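PDB 4GM6: PfkB family carbohydrate kinase from Listeria grayi DSM 20601, which probably phosphorylates a sugar or related carbohydrate, acting as a PfkB-type kinase. Local coordinates for residues E32-L37 and V125-Q130; K173-A178 and Q206-L211; H262-H267 and A318-K323. All coordinates share one frame; numbering follows the deposited sequence.

Interaction 1 (E32-L37 and V125-Q130)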
ATOM      1  N   GLU C  32     -20.948 -23.645   2.590  1.00 37.13           N
ATOM      2  CA  GLU C  32     -20.796 -22.405   3.326  1.00 42.86           C
ATOM      3  C   GLU C  32     -19.757 -21.506   2.672  1.00 40.10           C
ATOM      4  O   GLU C  32     -18.719 -21.996   2.219  1.00 37.23           O
ATOM      5  CB  GLU C  32     -20.362 -22.724   4.753  1.00 36.55           C
ATOM      6  CG  GLU C  32     -20.030 -21.486   5.564  1.00 37.07           C
ATOM      7  CD  GLU C  32     -19.762 -21.793   7.019  1.00 38.72           C
ATOM      8  OE1 GLU C  32     -19.449 -22.958   7.350  1.00 42.37           O
ATOM      9  OE2 GLU C  32     -19.845 -20.854   7.838  1.00 38.60           O
ATOM     10  N   LEU C  33     -20.037 -20.200   2.640  1.00 37.38           N
ATOM     11  CA  LEU C  33     -19.072 -19.203   2.214  1.00 41.49           C
ATOM     12  C   LEU C  33     -18.307 -18.659   3.416  1.00 43.84           C
ATOM     13  O   LEU C  33     -18.894 -18.378   4.458  1.00 32.89           O
ATOM     14  CB  LEU C  33     -19.751 -18.037   1.492  1.00 45.50           C
ATOM     15  CG  LEU C  33     -20.105 -18.304   0.029  1.00 52.75           C
ATOM     16  CD1 LEU C  33     -21.444 -19.021  -0.011  1.00 43.00           C
ATOM     17  CD2 LEU C  33     -20.162 -17.017  -0.781  1.00 41.56           C
ATOM     18  N   LEU C  34     -16.998 -18.503   3.257  1.00 34.16           N
ATOM     19  CA  LEU C  34     -16.148 -18.005   4.332  1.00 33.09           C
ATOM     20  C   LEU C  34     -15.478 -16.723   3.873  1.00 35.69           C
ATOM     21  O   LEU C  34     -15.204 -16.541   2.684  1.00 32.11           O
ATOM     22  CB  LEU C  34     -15.055 -19.029   4.670  1.00 28.67           C
ATOM     23  CG  LEU C  34     -15.566 -20.383   5.139  1.00 38.24           C
ATOM     24  CD1 LEU C  34     -14.408 -21.357   5.360  1.00 31.53           C
ATOM     25  CD2 LEU C  34     -16.343 -20.152   6.424  1.00 34.40           C
ATOM     26  N   MET C  35     -15.185 -15.831   4.799  1.00 30.49           N
ATOM     27  CA  MET C  35     -14.294 -14.751   4.429  1.00 31.58           C
ATOM     28  C   MET C  35     -12.876 -15.158   4.825  1.00 27.77           C
ATOM     29  O   MET C  35     -12.612 -15.480   5.996  1.00 30.21           O
ATOM     30  CB  MET C  35     -14.676 -13.438   5.083  1.00 27.43           C
ATOM     31  CG  MET C  35     -13.651 -12.343   4.780  1.00 28.46           C
ATOM     32  SD  MET C  35     -14.143 -10.701   5.338  1.00 38.30           S
ATOM     33  CE  MET C  35     -14.435 -10.983   7.078  1.00 41.59           C
ATOM     34  N   ARG C  36     -11.973 -15.185   3.859  1.00 23.47           N
ATOM     35  CA  ARG C  36     -10.589 -15.469   4.185  1.00 27.96           C
ATOM     36  C   ARG C  36      -9.837 -14.161   4.443  1.00 27.74           C
ATOM     37  O   ARG C  36     -10.031 -13.190   3.718  1.00 27.68           O
ATOM     38  CB  ARG C  36      -9.882 -16.268   3.088  1.00 26.48           C
ATOM     39  CG  ARG C  36      -8.386 -16.218   3.339  1.00 28.58           C
ATOM     40  CD  ARG C  36      -7.530 -17.148   2.499  1.00 41.81           C
ATOM     41  NE  ARG C  36      -7.920 -17.316   1.105  1.00 30.58           N
ATOM     42  CZ  ARG C  36      -7.122 -17.112   0.052  1.00 33.10           C
ATOM     43  NH1 ARG C  36      -7.569 -17.351  -1.168  1.00 32.55           N
ATOM     44  NH2 ARG C  36      -5.896 -16.661   0.199  1.00 34.07           N
ATOM     45  N   LEU C  37      -9.004 -14.143   5.485  1.00 25.80           N
ATOM     46  CA  LEU C  37      -8.179 -12.969   5.849  1.00 24.52           C
ATOM     47  C   LEU C  37      -6.714 -13.363   5.852  1.00 29.30           C
ATOM     48  O   LEU C  37      -6.290 -14.146   6.696  1.00 28.10           O
ATOM     49  CB  LEU C  37      -8.600 -12.441   7.219  1.00 26.04           C
ATOM     50  CG  LEU C  37     -10.094 -12.053   7.221  1.00 30.49           C
ATOM     51  CD1 LEU C  37     -10.806 -12.565   8.458  1.00 44.49           C
ATOM     52  CD2 LEU C  37     -10.270 -10.560   7.120  1.00 31.25           C
ATOM     53  N   VAL C 125      -2.983 -21.901   8.774  1.00 36.47           N
ATOM     54  CA  VAL C 125      -4.373 -21.445   8.850  1.00 30.70           C
ATOM     55  C   VAL C 125      -4.908 -21.460  10.284  1.00 38.08           C
ATOM     56  O   VAL C 125      -4.502 -22.293  11.107  1.00 37.25           O
ATOM     57  CB  VAL C 125      -5.291 -22.301   7.951  1.00 42.49           C
ATOM     58  CG1 VAL C 125      -6.747 -22.047   8.278  1.00 54.41           C
ATOM     59  CG2 VAL C 125      -5.026 -21.988   6.485  1.00 40.08           C
ATOM     60  N   VAL C 126      -5.801 -20.522  10.589  1.00 31.13           N
ATOM     61  CA  VAL C 126      -6.525 -20.521  11.859  1.00 33.48           C
ATOM     62  C   VAL C 126      -7.994 -20.324  11.526  1.00 35.15           C
ATOM     63  O   VAL C 126      -8.383 -19.279  11.012  1.00 33.44           O
ATOM     64  CB  VAL C 126      -6.081 -19.376  12.793  1.00 35.20           C
ATOM     65  CG1 VAL C 126      -6.783 -19.491  14.145  1.00 36.04           C
ATOM     66  CG2 VAL C 126      -4.577 -19.396  12.985  1.00 35.20           C
ATOM     67  N   TYR C 127      -8.818 -21.325  11.801  1.00 32.81           N
ATOM     68  CA  TYR C 127     -10.231 -21.197  11.490  1.00 33.00           C
ATOM     69  C   TYR C 127     -10.979 -20.362  12.533  1.00 34.87           C
ATOM     70  O   TYR C 127     -10.688 -20.413  13.737  1.00 32.68           O
ATOM     71  CB  TYR C 127     -10.879 -22.579  11.254  1.00 41.25           C
ATOM     72  CG  TYR C 127     -10.695 -23.029   9.810  1.00 44.87           C
ATOM     73  CD1 TYR C 127      -9.665 -23.891   9.445  1.00 50.94           C
ATOM     74  CD2 TYR C 127     -11.530 -22.545   8.800  1.00 55.59           C
ATOM     75  CE1 TYR C 127      -9.486 -24.277   8.118  1.00 52.13           C
ATOM     76  CE2 TYR C 127     -11.362 -22.926   7.476  1.00 44.39           C
ATOM     77  CZ  TYR C 127     -10.337 -23.785   7.138  1.00 58.21           C
ATOM     78  OH  TYR C 127     -10.163 -24.147   5.811  1.00 58.57           O
ATOM     79  N   ASP C 128     -11.941 -19.583  12.058  1.00 30.98           N
ATOM     80  CA  ASP C 128     -12.867 -18.892  12.944  1.00 32.82           C
ATOM     81  C   ASP C 128     -14.270 -19.031  12.360  1.00 38.02           C
ATOM     82  O   ASP C 128     -14.973 -18.037  12.134  1.00 31.67           O
ATOM     83  CB  ASP C 128     -12.486 -17.417  13.103  1.00 30.30           C
ATOM     84  CG  ASP C 128     -13.295 -16.726  14.202  1.00 35.81           C
ATOM     85  OD1 ASP C 128     -14.028 -17.417  14.954  1.00 32.27           O
ATOM     86  OD2 ASP C 128     -13.201 -15.491  14.325  1.00 33.53           O
ATOM     87  N   ARG C 129     -14.670 -20.284  12.140  1.00 34.47           N
ATOM     88  CA  ARG C 129     -15.854 -20.615  11.362  1.00 37.63           C
ATOM     89  C   ARG C 129     -16.957 -21.219  12.226  1.00 39.22           C
ATOM     90  O   ARG C 129     -18.108 -21.265  11.816  1.00 37.37           O
ATOM     91  CB  ARG C 129     -15.498 -21.580  10.217  1.00 34.10           C
ATOM     92  CG  ARG C 129     -15.234 -23.018  10.664  1.00 39.33           C
ATOM     93  CD  ARG C 129     -14.942 -23.947   9.494  1.00 39.61           C
ATOM     94  NE  ARG C 129     -16.016 -23.941   8.504  1.00 47.70           N
ATOM     95  CZ  ARG C 129     -15.863 -24.281   7.223  1.00 46.74           C
ATOM     96  NH1 ARG C 129     -16.901 -24.242   6.396  1.00 38.28           N
ATOM     97  NH2 ARG C 129     -14.674 -24.650   6.764  1.00 35.89           N
ATOM     98  N   GLN C 130     -16.623 -21.661  13.432  1.00 40.78           N
ATOM     99  CA  GLN C 130     -17.665 -22.160  14.324  1.00 44.35           C
ATOM    100  C   GLN C 130     -18.690 -21.072  14.621  1.00 43.74           C
ATOM    101  O   GLN C 130     -18.383 -19.874  14.596  1.00 39.97           O
ATOM    102  CB  GLN C 130     -17.084 -22.661  15.644  1.00 51.85           C
ATOM    103  CG  GLN C 130     -16.393 -24.008  15.562  1.00 72.12           C
ATOM    104  CD  GLN C 130     -15.794 -24.417  16.891  1.00 97.98           C
ATOM    105  OE1 GLN C 130     -16.479 -24.427  17.915  1.00 74.35           O
ATOM    106  NE2 GLN C 130     -14.506 -24.749  16.885  1.00 75.74           N
TER
HETATM  107  O   HOH W   1     -16.965 -24.091   3.433  1.00 38.22           O
HETATM  108  O   HOH W   2     -18.579 -23.319   9.797  1.00 41.86           O

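Interaction 2 (K173-A178 and Q206-L211)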
ATOM      1  N   LYS C 173     -30.729 -35.919   2.305  1.00 79.19           N
ATOM      2  CA  LYS C 173     -32.120 -35.799   1.835  1.00 84.25           C
ATOM      3  C   LYS C 173     -32.177 -35.191   0.438  1.00 73.89           C
ATOM      4  O   LYS C 173     -33.032 -35.516  -0.365  1.00 72.95           O
ATOM      5  CB  LYS C 173     -32.977 -34.967   2.793  1.00 91.66           C
ATOM      6  CG  LYS C 173     -33.316 -35.626   4.114  1.00 91.60           C
ATOM      7  CD  LYS C 173     -34.100 -34.663   5.001  1.00109.83           C
ATOM      8  CE  LYS C 173     -34.128 -35.120   6.459  1.00101.33           C
ATOM      9  NZ  LYS C 173     -34.985 -36.328   6.655  1.00111.04           N
ATOM     10  N   ILE C 174     -31.255 -34.275   0.150  1.00 62.56           N
ATOM     11  CA  ILE C 174     -31.246 -33.569  -1.145  1.00 73.15           C
ATOM     12  C   ILE C 174     -30.756 -34.461  -2.270  1.00 65.40           C
ATOM     13  O   ILE C 174     -31.483 -34.637  -3.303  1.00 76.02           O
ATOM     14  CB  ILE C 174     -30.391 -32.297  -1.114  1.00 74.20           C
ATOM     15  CG1 ILE C 174     -30.852 -31.408   0.035  1.00 95.84           C
ATOM     16  CG2 ILE C 174     -30.455 -31.561  -2.456  1.00 84.19           C
ATOM     17  CD1 ILE C 174     -32.358 -31.124   0.033  1.00105.09           C
ATOM     18  N   ILE C 175     -29.548 -35.058  -2.070  1.00 63.99           N
ATOM     19  CA  ILE C 175     -29.048 -36.072  -2.987  1.00 67.54           C
ATOM     20  C   ILE C 175     -30.124 -37.131  -3.304  1.00 64.42           C
ATOM     21  O   ILE C 175     -30.274 -37.506  -4.459  1.00 75.39           O
ATOM     22  CB  ILE C 175     -27.798 -36.772  -2.417  1.00 70.31           C
ATOM     23  CG1 ILE C 175     -26.637 -35.779  -2.319  1.00 64.26           C
ATOM     24  CG2 ILE C 175     -27.427 -37.984  -3.275  1.00 70.82           C
ATOM     25  CD1 ILE C 175     -25.543 -36.196  -1.348  1.00 66.95           C
ATOM     26  N   ARG C 176     -30.842 -37.638  -2.306  1.00 72.74           N
ATOM     27  CA  ARG C 176     -31.895 -38.624  -2.582  1.00 79.91           C
ATOM     28  C   ARG C 176     -33.013 -38.060  -3.434  1.00 86.76           C
ATOM     29  O   ARG C 176     -33.414 -38.682  -4.385  1.00 96.92           O
ATOM     30  CB  ARG C 176     -32.447 -39.241  -1.301  1.00 99.11           C
ATOM     31  CG  ARG C 176     -31.547 -40.284  -0.687  1.00 83.44           C
ATOM     32  CD  ARG C 176     -32.139 -40.877   0.554  1.00 98.45           C
ATOM     33  NE  ARG C 176     -31.153 -41.619   1.315  1.00106.58           N
ATOM     34  CZ  ARG C 176     -31.188 -41.753   2.627  1.00112.38           C
ATOM     35  NH1 ARG C 176     -32.154 -41.192   3.317  1.00108.36           N
ATOM     36  NH2 ARG C 176     -30.255 -42.432   3.251  1.00113.72           N
ATOM     37  N   GLU C 177     -33.473 -36.853  -3.141  1.00 78.00           N
ATOM     38  CA  GLU C 177     -34.501 -36.237  -3.971  1.00 81.46           C
ATOM     39  C   GLU C 177     -33.897 -36.072  -5.370  1.00 74.38           C
ATOM     40  O   GLU C 177     -34.483 -36.476  -6.385  1.00 81.28           O
ATOM     41  CB  GLU C 177     -34.929 -34.882  -3.381  1.00 76.85           C
ATOM     42  CG  GLU C 177     -35.883 -34.086  -4.255  1.00 80.29           C
ATOM     43  CD  GLU C 177     -37.329 -34.597  -4.235  1.00106.09           C
ATOM     44  OE1 GLU C 177     -37.552 -35.818  -3.967  1.00 94.78           O
ATOM     45  OE2 GLU C 177     -38.250 -33.766  -4.496  1.00104.57           O
ATOM     46  N   ALA C 178     -32.696 -35.480  -5.415  1.00 73.66           N
ATOM     47  CA  ALA C 178     -31.972 -35.289  -6.703  1.00 70.64           C
ATOM     48  C   ALA C 178     -31.910 -36.645  -7.551  1.00 71.77           C
ATOM     49  O   ALA C 178     -32.351 -36.687  -8.752  1.00 79.56           O
ATOM     50  CB  ALA C 178     -30.524 -34.719  -6.503  1.00 67.87           C
ATOM     51  N   GLN C 206     -19.477 -43.285   4.680  1.00 70.89           N
ATOM     52  CA  GLN C 206     -20.120 -44.549   4.319  1.00 80.84           C
ATOM     53  C   GLN C 206     -21.594 -44.372   3.949  1.00 80.85           C
ATOM     54  O   GLN C 206     -22.152 -45.219   3.211  1.00 79.52           O
ATOM     55  CB  GLN C 206     -19.950 -45.601   5.417  1.00 81.50           C
ATOM     56  CG  GLN C 206     -18.519 -46.115   5.523  1.00 90.04           C
ATOM     57  CD  GLN C 206     -18.373 -47.197   6.576  1.00107.66           C
ATOM     58  OE1 GLN C 206     -18.934 -47.093   7.668  1.00128.38           O
ATOM     59  NE2 GLN C 206     -17.614 -48.245   6.253  1.00 92.25           N
ATOM     60  N   GLN C 207     -22.210 -43.249   4.428  1.00 77.72           N
ATOM     61  CA  GLN C 207     -23.583 -42.949   4.056  1.00 85.97           C
ATOM     62  C   GLN C 207     -23.656 -42.269   2.682  1.00 74.30           C
ATOM     63  O   GLN C 207     -24.569 -42.521   1.911  1.00 84.79           O
ATOM     64  CB  GLN C 207     -24.260 -42.031   5.096  1.00 82.47           C
ATOM     65  CG  GLN C 207     -24.166 -42.551   6.537  1.00118.63           C
ATOM     66  CD  GLN C 207     -24.745 -41.564   7.527  1.00108.25           C
ATOM     67  OE1 GLN C 207     -25.806 -40.984   7.291  1.00102.16           O
ATOM     68  NE2 GLN C 207     -24.048 -41.364   8.638  1.00 94.99           N
ATOM     69  N   LEU C 208     -22.691 -41.403   2.382  1.00 66.97           N
ATOM     70  CA  LEU C 208     -22.680 -40.625   1.120  1.00 64.68           C
ATOM     71  C   LEU C 208     -22.260 -41.429  -0.092  1.00 72.79           C
ATOM     72  O   LEU C 208     -22.959 -41.420  -1.085  1.00 72.80           O
ATOM     73  CB  LEU C 208     -21.767 -39.399   1.216  1.00 73.77           C
ATOM     74  CG  LEU C 208     -22.287 -38.333   2.121  1.00 90.50           C
ATOM     75  CD1 LEU C 208     -23.227 -37.411   1.358  1.00 79.08           C
ATOM     76  CD2 LEU C 208     -22.979 -38.899   3.407  1.00 72.65           C
ATOM     77  N   LEU C 209     -21.125 -42.129   0.000  1.00 67.97           N
ATOM     78  CA  LEU C 209     -20.509 -42.807  -1.171  1.00 80.83           C
ATOM     79  C   LEU C 209     -21.416 -43.727  -2.023  1.00 85.38           C
ATOM     80  O   LEU C 209     -21.385 -43.659  -3.253  1.00 81.76           O
ATOM     81  CB  LEU C 209     -19.238 -43.589  -0.772  1.00 85.32           C
ATOM     82  CG  LEU C 209     -18.100 -42.694  -0.256  1.00 75.94           C
ATOM     83  CD1 LEU C 209     -16.930 -43.550   0.210  1.00 79.30           C
ATOM     84  CD2 LEU C 209     -17.648 -41.693  -1.315  1.00 69.51           C
ATOM     85  N   PRO C 210     -22.206 -44.585  -1.379  1.00 76.82           N
ATOM     86  CA  PRO C 210     -23.146 -45.454  -2.174  1.00 77.74           C
ATOM     87  C   PRO C 210     -24.062 -44.629  -3.082  1.00 74.85           C
ATOM     88  O   PRO C 210     -24.695 -45.168  -4.011  1.00 78.68           O
ATOM     89  CB  PRO C 210     -23.949 -46.117  -1.094  1.00 78.98           C
ATOM     90  CG  PRO C 210     -23.050 -46.121   0.113  1.00 79.56           C
ATOM     91  CD  PRO C 210     -22.215 -44.856   0.067  1.00 72.94           C
ATOM     92  N   LEU C 211     -24.104 -43.322  -2.814  1.00 76.14           N
ATOM     93  CA  LEU C 211     -24.995 -42.387  -3.498  1.00 80.01           C
ATOM     94  C   LEU C 211     -24.334 -41.502  -4.553  1.00 71.09           C
ATOM     95  O   LEU C 211     -25.002 -40.634  -5.138  1.00 76.95           O
ATOM     96  CB  LEU C 211     -25.633 -41.440  -2.467  1.00 68.24           C
ATOM     97  CG  LEU C 211     -26.662 -42.030  -1.522  1.00 70.81           C
ATOM     98  CD1 LEU C 211     -27.457 -40.883  -0.901  1.00 74.32           C
ATOM     99  CD2 LEU C 211     -27.580 -43.003  -2.278  1.00 71.60           C
TER

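Interaction 3 (H262-H267 and A318-K323)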
ATOM      1  N   HIS C 262       5.570 -27.011  -6.260  1.00 31.26           N
ATOM      2  CA  HIS C 262       4.755 -28.221  -6.302  1.00 30.29           C
ATOM      3  C   HIS C 262       4.807 -28.811  -7.710  1.00 39.18           C
ATOM      4  O   HIS C 262       4.951 -28.078  -8.691  1.00 34.54           O
ATOM      5  CB  HIS C 262       3.285 -27.896  -6.014  1.00 30.14           C
ATOM      6  CG  HIS C 262       2.992 -27.514  -4.595  1.00 34.32           C
ATOM      7  ND1 HIS C 262       1.705 -27.357  -4.126  1.00 33.48           N
ATOM      8  CD2 HIS C 262       3.808 -27.274  -3.542  1.00 34.69           C
ATOM      9  CE1 HIS C 262       1.742 -26.993  -2.856  1.00 35.24           C
ATOM     10  NE2 HIS C 262       3.006 -26.951  -2.472  1.00 35.46           N
ATOM     11  N   LEU C 263       4.663 -30.132  -7.801  1.00 36.10           N
ATOM     12  CA  LEU C 263       4.352 -30.798  -9.054  1.00 40.29           C
ATOM     13  C   LEU C 263       2.873 -31.170  -8.991  1.00 41.37           C
ATOM     14  O   LEU C 263       2.366 -31.559  -7.940  1.00 46.59           O
ATOM     15  CB  LEU C 263       5.207 -32.059  -9.228  1.00 39.69           C
ATOM     16  CG  LEU C 263       6.723 -31.926  -9.037  1.00 41.15           C
ATOM     17  CD1 LEU C 263       7.419 -33.270  -9.286  1.00 43.50           C
ATOM     18  CD2 LEU C 263       7.291 -30.840  -9.937  1.00 37.94           C
ATOM     19  N   LEU C 264       2.168 -31.026 -10.106  1.00 42.41           N
ATOM     20  CA  LEU C 264       0.736 -31.279 -10.120  1.00 36.37           C
ATOM     21  C   LEU C 264       0.382 -32.034 -11.376  1.00 40.60           C
ATOM     22  O   LEU C 264       0.776 -31.644 -12.469  1.00 38.61           O
ATOM     23  CB  LEU C 264      -0.044 -29.967 -10.105  1.00 37.94           C
ATOM     24  CG  LEU C 264      -1.522 -30.127  -9.758  1.00 41.47           C
ATOM     25  CD1 LEU C 264      -1.673 -30.316  -8.252  1.00 40.80           C
ATOM     26  CD2 LEU C 264      -2.298 -28.905 -10.216  1.00 39.84           C
ATOM     27  N   GLN C 265      -0.372 -33.112 -11.206  1.00 39.84           N
ATOM     28  CA  GLN C 265      -0.735 -33.989 -12.299  1.00 41.11           C
ATOM     29  C   GLN C 265      -2.159 -34.441 -12.021  1.00 41.69           C
ATOM     30  O   GLN C 265      -2.479 -34.865 -10.908  1.00 44.64           O
ATOM     31  CB  GLN C 265       0.211 -35.188 -12.354  1.00 42.77           C
ATOM     32  CG  GLN C 265      -0.150 -36.232 -13.407  1.00 48.40           C
ATOM     33  CD  GLN C 265       0.920 -37.296 -13.563  1.00 60.35           C
ATOM     34  OE1 GLN C 265       1.357 -37.901 -12.586  1.00 65.54           O
ATOM     35  NE2 GLN C 265       1.338 -37.538 -14.801  1.00 61.93           N
ATOM     36  N   GLY C 266      -3.035 -34.307 -13.005  1.00 40.68           N
ATOM     37  CA  GLY C 266      -4.428 -34.699 -12.798  1.00 41.40           C
ATOM     38  C   GLY C 266      -4.604 -36.176 -13.099  1.00 44.56           C
ATOM     39  O   GLY C 266      -3.932 -36.714 -13.982  1.00 45.12           O
ATOM     40  N   HIS C 267      -5.490 -36.825 -12.339  1.00 45.02           N
ATOM     41  CA  HIS C 267      -5.919 -38.194 -12.590  1.00 54.62           C
ATOM     42  C   HIS C 267      -7.439 -38.196 -12.781  1.00 54.78           C
ATOM     43  O   HIS C 267      -8.188 -37.474 -12.101  1.00 47.85           O
ATOM     44  CB  HIS C 267      -5.581 -39.123 -11.419  1.00 53.79           C
ATOM     45  CG  HIS C 267      -4.109 -39.378 -11.221  1.00 63.03           C
ATOM     46  ND1 HIS C 267      -3.583 -39.840 -10.031  1.00 69.27           N
ATOM     47  CD2 HIS C 267      -3.043 -39.210 -12.051  1.00 66.58           C
ATOM     48  CE1 HIS C 267      -2.258 -39.945 -10.138  1.00 78.48           C
ATOM     49  NE2 HIS C 267      -1.903 -39.565 -11.355  1.00 71.17           N
ATOM     50  N   ALA C 318      -4.814 -28.206 -16.353  1.00 43.48           N
ATOM     51  CA  ALA C 318      -4.352 -26.892 -16.785  1.00 35.68           C
ATOM     52  C   ALA C 318      -5.065 -25.785 -16.019  1.00 34.55           C
ATOM     53  O   ALA C 318      -4.452 -24.796 -15.606  1.00 32.54           O
ATOM     54  CB  ALA C 318      -4.559 -26.723 -18.279  1.00 35.24           C
ATOM     55  N   ALA C 319      -6.364 -25.951 -15.812  1.00 34.59           N
ATOM     56  CA  ALA C 319      -7.140 -24.945 -15.091  1.00 33.80           C
ATOM     57  C   ALA C 319      -6.630 -24.796 -13.672  1.00 30.90           C
ATOM     58  O   ALA C 319      -6.490 -23.687 -13.148  1.00 34.03           O
ATOM     59  CB  ALA C 319      -8.613 -25.348 -15.060  1.00 31.82           C
ATOM     60  N   ALA C 320      -6.401 -25.933 -13.035  1.00 34.33           N
ATOM     61  CA  ALA C 320      -5.921 -25.963 -11.659  1.00 35.80           C
ATOM     62  C   ALA C 320      -4.527 -25.349 -11.573  1.00 31.88           C
ATOM     63  O   ALA C 320      -4.204 -24.644 -10.618  1.00 31.28           O
ATOM     64  CB  ALA C 320      -5.893 -27.403 -11.158  1.00 39.17           C
ATOM     65  N   GLY C 321      -3.695 -25.631 -12.572  1.00 30.20           N
ATOM     66  CA  GLY C 321      -2.333 -25.121 -12.569  1.00 29.63           C
ATOM     67  C   GLY C 321      -2.313 -23.608 -12.621  1.00 30.01           C
ATOM     68  O   GLY C 321      -1.608 -22.958 -11.842  1.00 30.12           O
ATOM     69  N   LEU C 322      -3.107 -23.051 -13.533  1.00 32.32           N
ATOM     70  CA  LEU C 322      -3.205 -21.604 -13.700  1.00 32.49           C
ATOM     71  C   LEU C 322      -3.737 -20.912 -12.449  1.00 29.86           C
ATOM     72  O   LEU C 322      -3.272 -19.838 -12.116  1.00 27.07           O
ATOM     73  CB  LEU C 322      -4.064 -21.247 -14.924  1.00 31.94           C
ATOM     74  CG  LEU C 322      -3.434 -21.527 -16.301  1.00 30.72           C
ATOM     75  CD1 LEU C 322      -4.463 -21.304 -17.398  1.00 32.84           C
ATOM     76  CD2 LEU C 322      -2.194 -20.674 -16.566  1.00 29.38           C
ATOM     77  N   LYS C 323      -4.710 -21.519 -11.763  1.00 28.37           N
ATOM     78  CA  LYS C 323      -5.268 -20.923 -10.543  1.00 29.65           C
ATOM     79  C   LYS C 323      -4.185 -20.622  -9.493  1.00 29.50           C
ATOM     80  O   LYS C 323      -4.310 -19.681  -8.723  1.00 27.86           O
ATOM     81  CB  LYS C 323      -6.355 -21.828  -9.920  1.00 27.05           C
ATOM     82  CG  LYS C 323      -6.721 -21.453  -8.479  1.00 28.26           C
ATOM     83  CD  LYS C 323      -7.271 -20.039  -8.387  1.00 31.90           C
ATOM     84  CE  LYS C 323      -7.329 -19.548  -6.947  1.00 34.31           C
ATOM     85  NZ  LYS C 323      -5.986 -19.292  -6.314  1.00 25.76           N
TER

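Interaction 1 (E32-L37 and V125-Q130)
At the root of the small four-stranded sheet that forms the lid of PfkB-type kinases, Glu32 and Arg129 meet in a buried salt bridge, with Leu34 packed beside it. Arg129 NH1 donates to Glu32 OE1 over 3.0 Å. The bond is nearly straight at the hydrogen, 167°, and OE1 lies in the guanidinium plane; on the acid, however, the donor comes from above the carboxylate, 51° out of its plane. A bend at chi3 (-56°) of Arg129 swings the guanidinium back toward the carboxylate, which Glu32 delivers on an extended chain.

Two waters reinforce the pair. One accepts from Arg129 NH1 and donates to Glu32 O; the other accepts from Arg129 NE and donates to both Glu32 OE1, at 2.6 Å, and Arg129 O. The remaining carboxylate oxygen, Glu32 OE2, is bonded to Ser132 OG. Strands 34-38 and 124-128 are not direct neighbours in the lid, strand 111-115 running between them, so these side chains bridge the sheet at one end. Leu34 CD1 covers one face of the guanidinium toward its rim, 3.6 Å from Arg129 NH2. The same methyl touches the edge of the Tyr127 ring, 4.0 Å from CE2, while Leu34 CD2 sits 4.1 Å from Arg129 CB. Helix 158-163 adds Ile159 and Leu163 against Arg129. Across the subunit boundary, Asp128 OD1 forms a salt bridge with Arg108 of the second subunit and Met35 packs on its Tyr113, consistent with the lid-to-lid dimer known from ribokinase relatives.

Interaction 2 (K173-A178 and Q206-L211)
Ile175 of helix 165-180 works both its branches into the end of the neighbouring helix and the 3-10 turn that follows it. The tight part of the contact lies here, with no hydrogen bond across it: Ile175 CD1 is 3.8 Å from Leu208 CD1, the two side chains crossing at about a right angle, and Ile175 CG2 is 3.7 Å from Leu211 CD1. CG2 also lies 4.0 Å from Leu211 CB, so the methyl rests along the leucine and not merely against its end. With chi1 at -66°, CG2 stands anti to the backbone N and CG1 anti to the carbonyl carbon, and this splits the branches between the two leucines, one for each.

Beneath this layer is the parallel part of the large sheet. Helix 165-180 precedes strand 184-188 and helix 198-208 follows it on the way to strand 214-216, so the segments come from successive beta-alpha-beta connections of the Rossmann-like core, packed side by side. Strand 184-188 supplies the floor, Ile185 touching Ile175 and Phe187 touching Leu208; Leu168 and Val172, earlier on helix 165-180, also pack on Leu208.

Farther from the sheet the packing becomes looser. Arg176 is solvent-exposed and runs extended from CG to NE past Leu211, crossing it obliquely. It touches chiefly through its aliphatic part, Arg176 CG standing 4.1 Å from Leu211 CD1, and its guanidinium is set obliquely to that methyl. Leu211 is itself only partly buried; its CD1 meets both Ile175 CG2 and Arg176 CG, the two lying roughly at right angles to each other as seen from it, while Lys179 of helix 165-180 also reaches this leucine.

Interaction 3 (H262-H267 and A318-K323)
Leu264 reaches from a strand of the large sheet to Ala320 and Gly321 on the helix packed over it. Its CB points toward the helix but is still 6.5 Å from Ala320 CB, too far to pack on it. CG brings the chain closer, yet at 5.3 Å from Ala320 CB it too falls short of contact. The two methyls then part. CD1 turns off and remains 5.9 Å from the same alanine carbon, whereas CD2 carries the chain straight on and comes within 4.0 Å of Ala320 CB. CD2 also meets the helix backbone, 4.3 Å from Gly321 N and 4.5 Å from Gly321 CA. With chi1 at -165°, CG lies anti to the backbone N; chi2 of 78° leaves CD2 nearly anti to CA, which makes it the methyl that reaches the helix.

Strand 261-270 is flanked by antiparallel strands 248-256 and 273-282 at one margin of the nine-stranded alpha/beta sheet, and helix 309-323 covers it there; Thr252 of the first of these strands packs beside Leu264. CD2 lies against the backbone at Gly321, while Ala320 offers it a single methyl. Carbon-to-carbon packing between Leu264 and Ala320 is the main part of this buried contact, which has no hydrogen bond across it. The other side of the helix packs against helix 335-344, where Ala318 and Leu322 touch Phe341. Near its end, Lys323 NZ donates to Ile326 O and Gly328 O, in the loop that follows, and to Val289 O just before helix 291-304, whose start in PfkB kinases generally carries the anion hole and catalytic aspartate.

In the fold
Along the chain the three contacts follow in series, and they sample three regions of one PfkB fold. Interaction 1 belongs to the lid sheet, while interactions 2 and 3 belong to helices and strands around the nine-stranded core sheet: the parallel strand 184-188 underlies interaction 2, and the antiparallel margin carries interaction 3. The centres of interactions 2 and 3 are 29 Å apart, on opposite sides of the chain's centre. Interaction 1 lies 27 Å from interaction 2 and 24 Å from interaction 3, centre to centre. None touches another, although nearest atoms of interactions 1 and 3 come within about 6 Å. Interactions 2 and 3 thus pack helices over different parts of the core, apart from the lid.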